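Local coordinates for splicing factor U2AF 35 KDA subunit (Homo sapiens, PDB 1JMT), which pairs with the large subunit U2AF2 to select 3' splice sites and recruit U2 snRNP to the branch point of pre-mRNA, at residues A[1-6]-A[72-77]. The protein carries 1 engineered substitution. Residues are numbered along the deposited sequence; the frame is centred on the assembly and turned at random.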
loop_
_atom_site.group_PDB
_atom_site.type_symbol
_atom_site.label_atom_id
_atom_site.label_comp_id
_atom_site.label_asym_id
_atom_site.label_seq_id
_atom_site.Cartn_x
_atom_site.Cartn_y
_atom_site.Cartn_z
ATOM N N SER A 1 3.815 18.751 -2.886
ATOM C CA SER A 1 4.419 17.512 -3.461
ATOM C C SER A 1 3.391 16.723 -4.275
ATOM O O SER A 1 2.190 16.780 -3.998
ATOM C CB SER A 1 4.971 16.633 -2.334
ATOM O OG SER A 1 5.580 15.460 -2.848
ATOM N N GLN A 2 3.866 15.995 -5.282
ATOM C CA GLN A 2 2.993 15.184 -6.131
ATOM C C GLN A 2 3.131 13.722 -5.724
ATOM O O GLN A 2 2.434 12.850 -6.241
ATOM C CB GLN A 2 3.398 15.310 -7.600
ATOM C CG GLN A 2 3.386 16.715 -8.153
ATOM C CD GLN A 2 4.087 16.793 -9.494
ATOM O OE1 GLN A 2 3.646 16.197 -10.477
ATOM N NE2 GLN A 2 5.195 17.525 -9.537
ATOM N N THR A 3 4.044 13.465 -4.799
ATOM C CA THR A 3 4.302 12.112 -4.348
ATOM C C THR A 3 3.749 11.810 -2.962
ATOM O O THR A 3 3.895 12.610 -2.039
ATOM C CB THR A 3 5.810 11.833 -4.328
ATOM O OG1 THR A 3 6.385 12.232 -5.576
ATOM C CG2 THR A 3 6.071 10.351 -4.112
ATOM N N ILE A 4 3.109 10.650 -2.836
ATOM C CA ILE A 4 2.560 10.198 -1.565
ATOM C C ILE A 4 3.265 8.889 -1.204
ATOM O O ILE A 4 3.813 8.212 -2.074
ATOM C CB ILE A 4 1.038 9.928 -1.650
ATOM C CG1 ILE A 4 0.761 8.666 -2.480
ATOM C CG2 ILE A 4 0.333 11.127 -2.273
ATOM C CD1 ILE A 4 -0.697 8.218 -2.440
ATOM N N ALA A 5 3.261 8.547 0.078
ATOM C CA ALA A 5 3.877 7.316 0.551
ATOM C C ALA A 5 2.887 6.528 1.393
ATOM O O ALA A 5 2.239 7.086 2.273
ATOM C CB ALA A 5 5.112 7.634 1.387
ATOM N N LEU A 6 2.766 5.236 1.106
ATOM C CA LEU A 6 1.891 4.354 1.867
ATOM C C LEU A 6 2.893 3.534 2.675
ATOM O O LEU A 6 3.596 2.673 2.141
ATOM C CB LEU A 6 1.065 3.484 0.921
ATOM C CG LEU A 6 0.225 4.287 -0.084
ATOM C CD1 LEU A 6 -0.598 3.328 -0.924
ATOM C CD2 LEU A 6 -0.690 5.265 0.653
ATOM N N TYR A 72 5.294 4.107 -3.088
ATOM C CA TYR A 72 5.372 5.516 -3.429
ATOM C C TYR A 72 4.626 5.693 -4.726
ATOM O O TYR A 72 4.821 4.929 -5.665
ATOM C CB TYR A 72 6.815 5.978 -3.593
ATOM C CG TYR A 72 7.566 6.014 -2.295
ATOM C CD1 TYR A 72 8.245 4.891 -1.835
ATOM C CD2 TYR A 72 7.563 7.162 -1.499
ATOM C CE1 TYR A 72 8.903 4.903 -0.618
ATOM C CE2 TYR A 72 8.219 7.184 -0.273
ATOM C CZ TYR A 72 8.886 6.050 0.159
ATOM O OH TYR A 72 9.535 6.051 1.370
ATOM N N VAL A 73 3.760 6.695 -4.763
ATOM C CA VAL A 73 2.966 6.979 -5.944
ATOM C C VAL A 73 3.129 8.443 -6.315
ATOM O O VAL A 73 2.831 9.327 -5.519
ATOM C CB VAL A 73 1.472 6.705 -5.681
ATOM C CG1 VAL A 73 0.661 6.932 -6.954
ATOM C CG2 VAL A 73 1.295 5.296 -5.153
ATOM N N LYS A 74 3.616 8.703 -7.519
ATOM C CA LYS A 74 3.786 10.079 -7.952
ATOM C C LYS A 74 2.635 10.388 -8.895
ATOM O O LYS A 74 2.558 9.836 -9.996
ATOM C CB LYS A 74 5.130 10.264 -8.670
ATOM C CG LYS A 74 5.438 11.722 -9.033
ATOM C CD LYS A 74 6.754 11.833 -9.783
ATOM C CE LYS A 74 7.166 13.280 -9.977
ATOM N NZ LYS A 74 8.512 13.377 -10.614
ATOM N N PHE A 75 1.721 11.236 -8.438
ATOM C CA PHE A 75 0.582 11.621 -9.249
ATOM C C PHE A 75 1.001 12.757 -10.169
ATOM O O PHE A 75 1.886 13.550 -9.835
ATOM C CB PHE A 75 -0.588 12.086 -8.375
ATOM C CG PHE A 75 -1.270 10.973 -7.621
ATOM C CD1 PHE A 75 -0.898 10.666 -6.313
ATOM C CD2 PHE A 75 -2.277 10.223 -8.226
ATOM C CE1 PHE A 75 -1.525 9.624 -5.620
ATOM C CE2 PHE A 75 -2.907 9.179 -7.539
ATOM C CZ PHE A 75 -2.528 8.883 -6.234
ATOM N N ARG A 76 0.366 12.832 -11.330
ATOM C CA ARG A 76 0.675 13.889 -12.278
ATOM C C ARG A 76 0.276 15.239 -11.686
ATOM O O ARG A 76 0.900 16.259 -11.969
ATOM C CB ARG A 76 -0.079 13.649 -13.583
ATOM C CG ARG A 76 0.182 14.696 -14.644
ATOM C CD ARG A 76 -0.410 14.276 -15.976
ATOM N NE ARG A 76 -0.126 15.248 -17.023
ATOM C CZ ARG A 76 -0.379 15.051 -18.312
ATOM N NH1 ARG A 76 -0.924 13.911 -18.716
ATOM N NH2 ARG A 76 -0.088 15.997 -19.196
ATOM N N ARG A 77 -0.757 15.229 -10.848
ATOM C CA ARG A 77 -1.262 16.445 -10.225
ATOM C C ARG A 77 -1.085 16.526 -8.719
ATOM O O ARG A 77 -1.503 15.637 -7.984
ATOM C CB ARG A 77 -2.744 16.615 -10.545
ATOM C CG ARG A 77 -3.016 16.853 -11.980
ATOM C CD ARG A 77 -4.495 16.987 -12.264
ATOM N NE ARG A 77 -4.751 17.189 -13.683
ATOM C CZ ARG A 77 -3.939 16.783 -14.652
ATOM N NH1 ARG A 77 -2.805 16.153 -14.384
ATOM N NH2 ARG A 77 -4.270 17.008 -15.899
#
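I4 overlaps the aromatic edge of F75, its CD1 reaching ring atom CE1 at 3.6 Å and lying in the plane of the ring. With chi1 at 71°, CG1 sits between the backbone N and the carbonyl carbon, which carries the end of the chain across to the partner strand; there CG1 also comes within 3.8 Å of V73 CB, the two side chains lying side by side. V73 CG1, from the same strand as F75, sits over one face of its ring, near the rim. The backbones beneath form an antiparallel pair, 4.7 Å apart between strand axes. I4 and V73 are a hydrogen-bonded pair: I4 N donates to V73 O at 3.0 Å, and V73 N to I4 O at 3.1 Å, both nearly straight. F75 N adds a third bond, to Q2 O at 2.8 Å. On the other face, A5 CB rests obliquely against Y72 CE2 at 3.6 Å, while T3 OG1 touches the aliphatic K74 CG at the same distance. First and third strands side by side mid-sheet are characteristic of the RNA recognition motif, where the T3, A5, Y72 and K74 side commonly carries RNA. The I4, V73 and F75 face is buried against helices 22-51 and 78-88; at the edges of the pair, strand 54-59 continues the sheet beyond 72-75, and strand 96-102 beyond 3-6.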